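Local coordinates for protein PHB depolymerase (Penicillium funiculosum, PDB 2D80) that catalyses the hydrolysis of polyhydroxybutyrate, a microbial polyester, as an esterase with a circularly permuted alpha/beta hydrolase fold, at residues 17-22 against 228-233; 201-206 against 262-267; 38-43 against 86-91; 2-7 against 187-192; 178-183 against 251-256. All coordinates share one frame; numbering follows the deposited sequence.

Contact 1 of 5, residues 17-22 against 228-233; sequences GLSSGG and HGCLQS
The S19 side chain faces the loop at G229 and C230. CB packs on the bare backbone of G229, 3.6 Å from G229 CA. One bond further out, S19 OG accepts a hydrogen bond from C230 N at 3.3 Å. The bond is long but nearly straight, with an N-H...O angle of 169°. OG stands anti to the S19 backbone N (chi1 174°), which turns it to this amide. The tip also lies beside the sulfur of C230, whose disulfide partner is C284. S19 is the active-site serine, and it sits in the GxSxG nucleophile elbow between strand 13-18 and helix 20-31. Its positive phi of 62° marks the strained turn. H135 of the active site approaches S19. The C230 amide, pointing at the nucleophile, is placed as an oxyanion-hole donor would be. S20 OG passes C230 SG at 3.5 Å, but its hydrogen bond is to W285 N. Glycines keep the backbones close: L18 O is 3.1 Å from G229 CA, and G21 CA makes a C-H...O contact with H228 O. L18 CD2 meets Q232 OE1 at 3.2 Å, with the two side chains at about a right angle. That oxygen is held by G229 N, in the carbonyl plane and on a lone pair. Q232 N closes the type II turn by donating to G229 O, and H228 ND1 reaches that oxygen from the opposite face.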
# COMPACT_ATOMS: atom_id res chain seq x y z
N GLY A 17 0.79 -1.95 1.34
CA GLY A 17 -0.18 -1.48 2.30
C GLY A 17 -1.05 -2.58 2.88
O GLY A 17 -1.04 -3.72 2.42
N LEU A 18 -1.81 -2.21 3.91
CA LEU A 18 -2.72 -3.12 4.59
C LEU A 18 -4.15 -2.78 4.18
O LEU A 18 -4.47 -1.61 3.93
CB LEU A 18 -2.57 -2.95 6.10
CG LEU A 18 -3.48 -3.81 6.98
CD1 LEU A 18 -3.05 -5.28 6.88
CD2 LEU A 18 -3.40 -3.33 8.42
N SER A 19 -5.02 -3.79 4.11
CA SER A 19 -6.45 -3.53 4.00
C SER A 19 -6.74 -2.77 2.70
O SER A 19 -6.31 -3.18 1.63
CB SER A 19 -6.90 -2.71 5.22
OG SER A 19 -8.25 -2.30 5.12
N SER A 20 -7.47 -1.66 2.80
CA SER A 20 -7.75 -0.87 1.61
C SER A 20 -6.45 -0.29 1.05
O SER A 20 -6.36 0.04 -0.13
CB SER A 20 -8.72 0.27 1.94
OG SER A 20 -8.16 1.14 2.90
N GLY A 21 -5.44 -0.18 1.91
CA GLY A 21 -4.11 0.22 1.47
C GLY A 21 -3.42 -0.89 0.69
O GLY A 21 -2.60 -0.62 -0.19
N GLY A 22 -3.74 -2.13 1.02
CA GLY A 22 -3.29 -3.25 0.20
C GLY A 22 -3.94 -3.25 -1.17
O GLY A 22 -3.26 -3.38 -2.19
N HIS A 228 -1.48 2.98 4.82
CA HIS A 228 -2.28 2.51 5.94
C HIS A 228 -3.58 1.90 5.44
O HIS A 228 -3.99 2.12 4.28
CB HIS A 228 -2.56 3.68 6.91
CG HIS A 228 -3.49 4.71 6.34
ND1 HIS A 228 -4.84 4.49 6.18
CD2 HIS A 228 -3.26 5.96 5.87
CE1 HIS A 228 -5.40 5.55 5.63
NE2 HIS A 228 -4.46 6.46 5.43
N GLY A 229 -4.24 1.13 6.30
CA GLY A 229 -5.49 0.50 5.93
C GLY A 229 -6.68 1.31 6.41
O GLY A 229 -6.53 2.43 6.89
N CYS A 230 -7.87 0.73 6.29
CA CYS A 230 -9.06 1.37 6.83
C CYS A 230 -8.90 1.52 8.34
O CYS A 230 -8.27 0.68 9.00
CB CYS A 230 -10.31 0.53 6.56
SG CYS A 230 -10.83 0.15 4.85
N LEU A 231 -9.48 2.58 8.88
CA LEU A 231 -9.38 2.88 10.30
C LEU A 231 -7.94 3.07 10.77
O LEU A 231 -7.67 3.01 11.97
CB LEU A 231 -10.07 1.79 11.13
CG LEU A 231 -11.59 1.69 10.90
CD1 LEU A 231 -12.18 0.53 11.69
CD2 LEU A 231 -12.24 3.00 11.32
N GLN A 232 -7.02 3.29 9.84
CA GLN A 232 -5.62 3.52 10.18
C GLN A 232 -5.05 4.86 9.72
O GLN A 232 -3.84 5.08 9.82
CB GLN A 232 -4.75 2.40 9.61
CG GLN A 232 -4.99 1.04 10.23
CD GLN A 232 -3.91 0.05 9.84
OE1 GLN A 232 -3.64 -0.15 8.66
NE2 GLN A 232 -3.29 -0.57 10.84
N SER A 233 -5.89 5.75 9.22
CA SER A 233 -5.41 7.07 8.83
C SER A 233 -4.94 7.81 10.08
O SER A 233 -5.27 7.41 11.20
CB SER A 233 -6.51 7.88 8.15
OG SER A 233 -7.49 8.27 9.09

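Contact 2 of 5, residues 201-206 against 262-267; sequences GMDTTG and QAIPDY
D203 and I264 meet with their side chains at about a right angle. I264 CG1 points anti to its backbone N (chi1 -173°) and carries CD1 alongside the D203 carboxylate, 3.5 Å from D203 OD1. The other branch, CG2, lies between the I264 backbone N and carbonyl carbon. It presses on the backbone of 201-206, 3.6 Å from M202 C. D203 OD1 also accepts from T204 N, which steadies the carboxylate. One water donates to both D203 OD2 and A263 O, its oxygen 2.7 Å from A263 O. The backbones form a single antiparallel bridge, with M202 and A263 as a non-hydrogen-bonded pair. Its two bonds run from I264 N to G201 O (3.1 Å) and from D203 N to Q262 O (2.9 Å). The bridge lies just off the ends of the antiparallel neighbours 205-210 and 256-260 in the central sheet. Q262 bends at chi2, and its CG rests 3.4 Å from T205 O. M202 CB touches Q262 O at 3.6 Å. The rest of M202 leads off to helix 301-314, where it meets Q302, A305 and Q309.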
# COMPACT_ATOMS: atom_id res chain seq x y z
N GLY A 201 -11.02 12.42 -0.43
CA GLY A 201 -10.77 11.26 0.41
C GLY A 201 -9.42 11.25 1.11
O GLY A 201 -9.11 10.32 1.86
N MET A 202 -8.61 12.28 0.87
CA MET A 202 -7.28 12.34 1.48
C MET A 202 -7.14 13.48 2.48
O MET A 202 -7.74 14.55 2.33
CB MET A 202 -6.21 12.45 0.38
CG MET A 202 -6.02 11.15 -0.41
SD MET A 202 -4.86 11.29 -1.77
CE MET A 202 -3.30 11.42 -0.88
N ASP A 203 -6.34 13.24 3.52
CA ASP A 203 -6.11 14.25 4.55
C ASP A 203 -5.33 15.39 3.91
O ASP A 203 -4.86 15.26 2.78
CB ASP A 203 -5.28 13.64 5.70
CG ASP A 203 -5.51 14.34 7.03
OD1 ASP A 203 -5.96 15.51 7.04
OD2 ASP A 203 -5.22 13.73 8.09
N THR A 204 -5.20 16.51 4.61
CA THR A 204 -4.44 17.62 4.06
C THR A 204 -2.97 17.57 4.43
O THR A 204 -2.19 18.43 4.01
CB THR A 204 -5.04 18.98 4.49
OG1 THR A 204 -5.28 18.97 5.91
CG2 THR A 204 -6.34 19.24 3.76
N THR A 205 -2.58 16.56 5.20
CA THR A 205 -1.19 16.39 5.58
C THR A 205 -0.77 14.95 5.35
O THR A 205 -1.50 14.03 5.71
CB THR A 205 -0.98 16.73 7.07
OG1 THR A 205 -1.44 18.06 7.33
CG2 THR A 205 0.50 16.63 7.43
N GLY A 206 0.40 14.76 4.74
CA GLY A 206 1.00 13.43 4.66
C GLY A 206 2.32 13.42 5.40
O GLY A 206 2.80 14.46 5.85
N GLN A 262 -1.75 9.91 3.52
CA GLN A 262 -2.83 9.78 4.50
C GLN A 262 -4.21 10.01 3.88
O GLN A 262 -4.45 11.04 3.24
CB GLN A 262 -2.64 10.77 5.66
CG GLN A 262 -1.31 10.65 6.37
CD GLN A 262 -1.12 9.30 7.07
OE1 GLN A 262 -0.03 8.73 7.06
NE2 GLN A 262 -2.18 8.80 7.68
N ALA A 263 -5.10 9.05 4.07
CA ALA A 263 -6.51 9.23 3.74
C ALA A 263 -7.19 9.91 4.92
O ALA A 263 -6.54 10.28 5.90
CB ALA A 263 -7.17 7.88 3.47
N ILE A 264 -8.51 10.05 4.84
CA ILE A 264 -9.26 10.68 5.91
C ILE A 264 -10.70 10.19 5.93
O ILE A 264 -11.27 9.89 4.88
CB ILE A 264 -9.23 12.22 5.76
CG1 ILE A 264 -9.85 12.87 6.99
CG2 ILE A 264 -9.96 12.63 4.49
CD1 ILE A 264 -9.19 14.16 7.39
N PRO A 265 -11.30 10.06 7.13
CA PRO A 265 -12.69 9.61 7.21
C PRO A 265 -13.56 10.59 6.42
O PRO A 265 -13.34 11.80 6.45
CB PRO A 265 -12.98 9.67 8.71
CG PRO A 265 -11.63 9.33 9.31
CD PRO A 265 -10.69 10.16 8.47
N ASP A 266 -14.54 10.05 5.70
CA ASP A 266 -15.36 10.83 4.78
C ASP A 266 -16.81 10.35 4.88
O ASP A 266 -17.16 9.29 4.35
CB ASP A 266 -14.84 10.69 3.35
CG ASP A 266 -15.77 11.29 2.32
OD1 ASP A 266 -16.59 12.16 2.69
OD2 ASP A 266 -15.68 10.90 1.13
N TYR A 267 -17.64 11.12 5.58
CA TYR A 267 -18.99 10.69 5.89
C TYR A 267 -20.00 11.09 4.82
O TYR A 267 -21.20 10.85 4.97
CB TYR A 267 -19.43 11.25 7.25
CG TYR A 267 -18.51 10.83 8.37
CD1 TYR A 267 -17.34 11.54 8.64
CD2 TYR A 267 -18.77 9.68 9.11
CE1 TYR A 267 -16.45 11.12 9.63
CE2 TYR A 267 -17.88 9.24 10.10
CZ TYR A 267 -16.73 9.97 10.35
OH TYR A 267 -15.84 9.54 11.32
O HOH W 1 -6.32 11.22 8.38

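Contact 3 of 5, residues 38-43 against 86-91; sequences VGFGVF and ANLGQR. With NAG (2-acetamido-2-deoxy-beta-D-glucopyranose), chain B.
R91 lies against the backbone of V38 and G39, and this packing is the main part of the contact. R91 CD sits 3.8 Å from V38 O, and CB reaches toward G39 CA. The chain bends at chi2 (-71°), which folds the arm back over its own loop. The apolar touch between side chains is loose: L88 CD2 comes to the edge of the F40 ring, near its plane, 4.3 Å from CE1. No direct hydrogen bond joins the two segments. A water does so instead, donating to V38 O at 2.7 Å and to Q90 O at 3.3 Å. The polar end of R91 works mostly on nearby backbone. R91 NH2 donates to Q90 O at 2.8 Å, in the guanidinium plane but 72° out of the carbonyl plane. NH1 bonds S33 O, and NE makes a weak bond to F36 O. The group thus ties the 86-91 loop to the chain that leads into strand 39-43. An alanine at this position is likely to open a gap beside V38 and G39 and leave S33 O without its arginine donor. On the outer side lies a glycan attached to the protein itself. Its N-acetylglucosamine N2 makes a weak hydrogen bond to G89 O at 3.3 Å. The loop 86-91 leads directly into strand 92-98, the parallel neighbour of strand 39-43, so the contact sits where these strands enter the central sheet. V38 turns to helix 164-173, and F40 packs on A26 of helix 20-31 and on V15 of strand 13-18.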
# COMPACT_ATOMS: atom_id res chain seq x y z
N VAL A 38 9.71 -1.55 -9.37
CA VAL A 38 10.35 -2.69 -8.72
C VAL A 38 9.30 -3.74 -8.36
O VAL A 38 9.47 -4.93 -8.62
CB VAL A 38 11.09 -2.27 -7.43
CG1 VAL A 38 11.91 -3.44 -6.89
CG2 VAL A 38 11.99 -1.08 -7.70
N GLY A 39 8.20 -3.29 -7.76
CA GLY A 39 7.11 -4.18 -7.44
C GLY A 39 6.23 -3.60 -6.35
O GLY A 39 6.30 -2.40 -6.07
N PHE A 40 5.38 -4.43 -5.75
CA PHE A 40 4.52 -3.99 -4.67
C PHE A 40 4.18 -5.10 -3.68
O PHE A 40 4.45 -6.28 -3.93
CB PHE A 40 3.23 -3.38 -5.22
CG PHE A 40 2.47 -4.28 -6.15
CD1 PHE A 40 2.81 -4.36 -7.49
CD2 PHE A 40 1.40 -5.03 -5.68
CE1 PHE A 40 2.09 -5.18 -8.36
CE2 PHE A 40 0.67 -5.85 -6.54
CZ PHE A 40 1.02 -5.92 -7.89
N GLY A 41 3.61 -4.69 -2.55
CA GLY A 41 3.27 -5.63 -1.50
C GLY A 41 1.85 -5.44 -1.02
O GLY A 41 1.39 -4.31 -0.87
N VAL A 42 1.14 -6.54 -0.80
CA VAL A 42 -0.24 -6.49 -0.37
C VAL A 42 -0.43 -7.28 0.92
O VAL A 42 -0.35 -8.52 0.92
CB VAL A 42 -1.18 -7.07 -1.46
CG1 VAL A 42 -2.62 -7.07 -0.96
CG2 VAL A 42 -1.05 -6.26 -2.74
N PHE A 43 -0.66 -6.57 2.02
CA PHE A 43 -1.06 -7.21 3.27
C PHE A 43 -2.58 -7.20 3.37
O PHE A 43 -3.19 -6.13 3.50
CB PHE A 43 -0.48 -6.47 4.48
CG PHE A 43 1.03 -6.45 4.54
CD1 PHE A 43 1.75 -5.50 3.82
CD2 PHE A 43 1.72 -7.36 5.33
CE1 PHE A 43 3.15 -5.46 3.89
CE2 PHE A 43 3.11 -7.33 5.42
CZ PHE A 43 3.82 -6.37 4.70
N ALA A 86 2.40 -6.27 -19.43
CA ALA A 86 3.68 -6.94 -19.65
C ALA A 86 4.64 -6.58 -18.53
O ALA A 86 5.41 -7.42 -18.06
CB ALA A 86 4.26 -6.54 -21.00
N ASN A 87 4.60 -5.32 -18.10
CA ASN A 87 5.44 -4.83 -17.00
C ASN A 87 5.36 -5.73 -15.77
O ASN A 87 6.36 -5.91 -15.06
CB ASN A 87 5.01 -3.42 -16.58
CG ASN A 87 5.23 -2.39 -17.67
OD1 ASN A 87 4.92 -1.21 -17.48
ND2 ASN A 87 5.76 -2.82 -18.81
N LEU A 88 4.18 -6.27 -15.51
CA LEU A 88 3.93 -7.03 -14.29
C LEU A 88 4.74 -8.32 -14.27
O LEU A 88 5.02 -8.87 -13.20
CB LEU A 88 2.44 -7.36 -14.17
CG LEU A 88 1.49 -6.18 -13.95
CD1 LEU A 88 0.05 -6.68 -13.94
CD2 LEU A 88 1.82 -5.49 -12.64
N GLY A 89 5.11 -8.80 -15.45
CA GLY A 89 5.93 -10.00 -15.53
C GLY A 89 7.32 -9.75 -14.99
O GLY A 89 8.07 -10.69 -14.71
N GLN A 90 7.67 -8.47 -14.86
CA GLN A 90 8.99 -8.06 -14.41
C GLN A 90 8.91 -7.34 -13.07
O GLN A 90 9.67 -6.41 -12.82
CB GLN A 90 9.63 -7.14 -15.45
CG GLN A 90 9.77 -7.77 -16.82
CD GLN A 90 10.87 -8.82 -16.87
OE1 GLN A 90 10.90 -9.74 -16.05
NE2 GLN A 90 11.77 -8.69 -17.84
N ARG A 91 7.99 -7.78 -12.22
CA ARG A 91 7.79 -7.14 -10.92
C ARG A 91 7.84 -8.17 -9.80
O ARG A 91 7.31 -9.27 -9.93
CB ARG A 91 6.43 -6.43 -10.88
CG ARG A 91 6.30 -5.29 -11.88
CD ARG A 91 7.15 -4.10 -11.47
NE ARG A 91 7.10 -3.02 -12.45
CZ ARG A 91 7.75 -3.03 -13.61
NH1 ARG A 91 7.64 -2.00 -14.45
NH2 ARG A 91 8.53 -4.06 -13.93
C1 NAG B . 9.60 -13.21 -13.05
C2 NAG B . 10.97 -12.55 -13.07
C3 NAG B . 11.63 -12.89 -14.40
C4 NAG B . 11.68 -14.41 -14.62
C5 NAG B . 10.31 -15.07 -14.36
C6 NAG B . 10.39 -16.58 -14.30
C7 NAG B . 11.86 -10.40 -12.45
C8 NAG B . 12.75 -9.69 -13.46
N2 NAG B . 10.84 -11.11 -12.92
O3 NAG B . 12.95 -12.36 -14.44
O4 NAG B . 12.06 -14.68 -15.98
O5 NAG B . 9.76 -14.63 -13.10
O6 NAG B . 11.35 -17.00 -13.34
O7 NAG B . 12.10 -10.31 -11.25
O HOH W 2 11.51 -5.81 -10.15

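Contact 4 of 5, residues 2-7 against 187-192; sequences ALPAFN and SVLSFA
This is mainly an apolar contact between the N-terminal arm, residues 2-7, and strand 187-192 at one border of the central sheet. L3 and F191 form its centre, lying side by side and pointing the same way. L3 CD1 sits over one face of the F191 ring in a CH-pi contact, 3.9 Å from the ring centroid and 17° off the ring normal. L3 CB adds to this at 3.7 Å from F191 CD1. L3 CG is anti to the backbone N (chi1 178°), which lays the leucine branches along the ring. An alanine in place of F191 would probably leave L3 without the face it rests on and open a gap under the arm. Further along, F6 and L189 approach from opposite directions. L189 CD1 meets the F6 ring at its edge and in its plane, 3.8 Å from CZ. P4 is a looser neighbour of the same methyl. The polar link is made by water. One water donates to A2 O and S190 O, the latter at 2.8 Å. Another accepts from L3 N and donates to A192 O at 2.9 Å. Strand 187-192 is the outermost strand and pairs with strand 205-210, whose L208 touches F6, L189 and F191. Helix 301-314 lies close by: Q309 meets L3 and F191, and I313 meets F6. F6 also reaches I257, and F191 reaches L259, both on strand 256-260.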
# COMPACT_ATOMS: atom_id res chain seq x y z
N ALA A 2 6.00 22.28 2.26
CA ALA A 2 6.07 21.70 0.92
C ALA A 2 6.78 20.35 0.97
O ALA A 2 7.73 20.17 1.73
CB ALA A 2 6.80 22.65 -0.01
N LEU A 3 6.30 19.41 0.16
CA LEU A 3 6.98 18.12 -0.02
C LEU A 3 8.30 18.33 -0.76
O LEU A 3 8.31 18.76 -1.92
CB LEU A 3 6.09 17.17 -0.82
CG LEU A 3 6.66 15.78 -1.15
CD1 LEU A 3 7.01 15.06 0.14
CD2 LEU A 3 5.63 14.99 -1.94
N PRO A 4 9.44 18.02 -0.11
CA PRO A 4 10.77 18.18 -0.72
C PRO A 4 11.05 17.25 -1.90
O PRO A 4 10.39 16.23 -2.08
CB PRO A 4 11.72 17.93 0.44
CG PRO A 4 10.90 18.27 1.65
CD PRO A 4 9.57 17.66 1.31
N ALA A 5 12.05 17.62 -2.70
CA ALA A 5 12.63 16.71 -3.68
C ALA A 5 13.87 16.07 -3.06
O ALA A 5 14.61 16.73 -2.34
CB ALA A 5 13.00 17.47 -4.94
N PHE A 6 14.08 14.79 -3.34
CA PHE A 6 15.21 14.07 -2.76
C PHE A 6 16.04 13.37 -3.83
O PHE A 6 15.59 13.18 -4.95
CB PHE A 6 14.74 13.03 -1.74
CG PHE A 6 13.93 13.59 -0.61
CD1 PHE A 6 12.56 13.80 -0.76
CD2 PHE A 6 14.53 13.89 0.61
CE1 PHE A 6 11.80 14.30 0.29
CE2 PHE A 6 13.78 14.40 1.67
CZ PHE A 6 12.41 14.60 1.51
N ASN A 7 17.26 12.99 -3.46
CA ASN A 7 18.12 12.23 -4.35
C ASN A 7 17.71 10.75 -4.32
O ASN A 7 18.37 9.92 -3.69
CB ASN A 7 19.59 12.38 -3.94
CG ASN A 7 20.55 11.74 -4.93
OD1 ASN A 7 20.15 11.38 -6.04
ND2 ASN A 7 21.82 11.62 -4.55
N SER A 187 14.18 11.67 10.48
CA SER A 187 13.01 12.37 11.02
C SER A 187 11.78 11.95 10.23
O SER A 187 11.89 11.40 9.14
CB SER A 187 13.19 13.88 10.90
OG SER A 187 13.31 14.27 9.54
N VAL A 188 10.61 12.22 10.80
CA VAL A 188 9.36 12.00 10.09
C VAL A 188 8.84 13.35 9.62
O VAL A 188 8.28 14.11 10.40
CB VAL A 188 8.31 11.34 11.00
CG1 VAL A 188 7.02 11.15 10.23
CG2 VAL A 188 8.84 10.00 11.52
N LEU A 189 9.05 13.65 8.34
CA LEU A 189 8.62 14.92 7.77
C LEU A 189 7.11 14.92 7.56
O LEU A 189 6.52 13.90 7.24
CB LEU A 189 9.31 15.16 6.42
CG LEU A 189 10.84 15.08 6.35
CD1 LEU A 189 11.29 15.54 4.97
CD2 LEU A 189 11.46 15.95 7.42
N SER A 190 6.48 16.08 7.75
CA SER A 190 5.11 16.27 7.28
C SER A 190 5.13 17.17 6.06
O SER A 190 6.05 17.97 5.88
CB SER A 190 4.24 16.89 8.38
OG SER A 190 4.69 18.19 8.71
N PHE A 191 4.11 17.03 5.21
CA PHE A 191 3.99 17.86 4.02
C PHE A 191 2.52 18.03 3.69
O PHE A 191 1.67 17.26 4.14
CB PHE A 191 4.73 17.22 2.84
CG PHE A 191 4.10 15.95 2.32
CD1 PHE A 191 3.23 15.98 1.24
CD2 PHE A 191 4.38 14.72 2.92
CE1 PHE A 191 2.65 14.81 0.75
CE2 PHE A 191 3.80 13.55 2.44
CZ PHE A 191 2.93 13.59 1.35
N ALA A 192 2.21 19.06 2.91
CA ALA A 192 0.82 19.34 2.56
C ALA A 192 0.35 18.46 1.41
O ALA A 192 0.86 18.54 0.30
CB ALA A 192 0.67 20.81 2.19
O HOH W 3 8.00 18.54 3.92
O HOH W 4 3.36 19.85 -0.16

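Contact 5 of 5, residues 178-183 against 251-256; sequences ARNTGT and ADTNNM
The N180 amide and the D252 carboxylate are the flat groups here. Their planes are 17° apart, nearly coplanar. They do not stack: the end of the amide meets the carboxylate, with 2.8 Å between N180 OD1 and D252 OD1. The side chains cross obliquely. D252 CG is anti to the backbone N, which swings the carboxylate to the 178-183 loop. D252 OD2 is held from elsewhere, by S185 OG and by Y209 OH of strand 205-210. These partners probably fix how the carboxylate is turned toward N180. T253 adds the hydrogen bond of the contact. Its OG1 donates to A178 O at 2.7 Å, from 40° above the carbonyl plane. A chi1 of 53° sets OG1 between the T253 backbone N and carbonyl carbon, and the two branches of the threonine then divide the work. The methyl CG2 lies 3.5 Å from N180 N and 3.8 Å from N180 CB. The hydroxyl thus grips the backbone while the methyl lies against N180. R179 points away and makes salt bridges to D163 and D140, a second tie for this loop. This is a surface contact, away from the annotated sites. D252 and T253 are the middle residues of a type I beta turn from A251 to N254, closed by N254 N to A251 O at 3.1 Å. The turn links helix 247-251 to strand 256-260, one of the helix-to-strand connections at the periphery of an alpha/beta hydrolase fold.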
# COMPACT_ATOMS: atom_id res chain seq x y z
N ALA A 178 21.19 -5.34 7.46
CA ALA A 178 20.41 -5.63 8.65
C ALA A 178 19.69 -4.37 9.12
O ALA A 178 20.23 -3.27 9.02
CB ALA A 178 21.32 -6.16 9.75
N ARG A 179 18.48 -4.54 9.64
CA ARG A 179 17.70 -3.39 10.10
C ARG A 179 18.38 -2.74 11.30
O ARG A 179 19.14 -3.39 12.03
CB ARG A 179 16.28 -3.82 10.48
CG ARG A 179 16.18 -4.51 11.83
CD ARG A 179 14.82 -5.17 12.02
NE ARG A 179 14.69 -5.76 13.35
CZ ARG A 179 13.64 -6.47 13.75
NH1 ARG A 179 12.63 -6.70 12.92
NH2 ARG A 179 13.60 -6.96 14.98
N ASN A 180 18.11 -1.45 11.48
CA ASN A 180 18.68 -0.69 12.59
C ASN A 180 18.21 -1.27 13.92
O ASN A 180 17.01 -1.44 14.15
CB ASN A 180 18.25 0.78 12.47
CG ASN A 180 19.04 1.71 13.37
OD1 ASN A 180 19.00 2.94 13.19
ND2 ASN A 180 19.75 1.16 14.35
N THR A 181 19.15 -1.58 14.80
CA THR A 181 18.80 -2.13 16.11
C THR A 181 18.80 -1.07 17.20
O THR A 181 18.61 -1.38 18.37
CB THR A 181 19.78 -3.24 16.51
OG1 THR A 181 21.11 -2.71 16.59
CG2 THR A 181 19.75 -4.37 15.49
N GLY A 182 19.02 0.18 16.80
CA GLY A 182 19.06 1.26 17.77
C GLY A 182 18.11 2.38 17.37
O GLY A 182 17.20 2.17 16.57
N THR A 183 18.32 3.58 17.92
CA THR A 183 17.46 4.72 17.60
C THR A 183 17.64 5.09 16.13
O THR A 183 18.73 4.98 15.57
CB THR A 183 17.80 5.95 18.48
OG1 THR A 183 19.11 6.43 18.17
CG2 THR A 183 17.75 5.57 19.95
N ALA A 251 14.39 0.88 6.43
CA ALA A 251 14.73 2.02 5.59
C ALA A 251 16.04 2.65 6.07
O ALA A 251 16.88 3.05 5.26
CB ALA A 251 13.61 3.06 5.63
N ASP A 252 16.20 2.72 7.39
CA ASP A 252 17.26 3.51 8.00
C ASP A 252 18.67 3.00 7.71
O ASP A 252 19.63 3.78 7.72
CB ASP A 252 17.06 3.57 9.52
CG ASP A 252 17.66 4.82 10.13
OD1 ASP A 252 18.14 4.76 11.27
OD2 ASP A 252 17.62 5.88 9.46
N THR A 253 18.81 1.70 7.47
CA THR A 253 20.12 1.13 7.17
C THR A 253 20.26 0.79 5.69
O THR A 253 21.26 0.21 5.27
CB THR A 253 20.38 -0.16 7.99
OG1 THR A 253 19.29 -1.07 7.80
CG2 THR A 253 20.50 0.16 9.47
N ASN A 254 19.26 1.16 4.89
CA ASN A 254 19.24 0.76 3.49
C ASN A 254 18.95 1.89 2.51
O ASN A 254 18.46 1.66 1.41
CB ASN A 254 18.22 -0.37 3.30
CG ASN A 254 18.73 -1.70 3.84
OD1 ASN A 254 19.56 -2.35 3.22
ND2 ASN A 254 18.23 -2.10 5.00
N ASN A 255 19.28 3.12 2.91
CA ASN A 255 19.15 4.27 2.04
C ASN A 255 17.78 4.31 1.37
O ASN A 255 17.67 4.42 0.15
CB ASN A 255 20.25 4.24 0.97
CG ASN A 255 21.63 4.21 1.58
OD1 ASN A 255 21.98 5.05 2.41
ND2 ASN A 255 22.43 3.23 1.16
N MET A 256 16.74 4.24 2.19
CA MET A 256 15.38 4.17 1.68
C MET A 256 14.52 5.22 2.38
O MET A 256 14.56 5.35 3.60
CB MET A 256 14.81 2.78 1.96
CG MET A 256 13.51 2.46 1.25
SD MET A 256 12.98 0.75 1.56
CE MET A 256 14.37 -0.14 0.90

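How the contacts relate
Contact 1 holds the active-site serine S19, and contacts 2 and 3 both touch contact 1. H228 NE2 and A263 N are 3.0 Å apart, a probable hydrogen bond, and the A263 side chain is about 10 Å from that of S19. Toward contact 3, G17 O meets F43 N at 2.9 Å and S19 N meets F43 O at 3.0 Å, because strands 13-18 and 39-43 are neighbours. Contacts 2 and 4 join through G206 N and F191 O, 2.9 Å apart. Contacts 1 to 4 all reach the central sheet. Contact 5 lies at the surface, its centre about 24 Å from that of contact 1, and adjoins contact 4 in sequence.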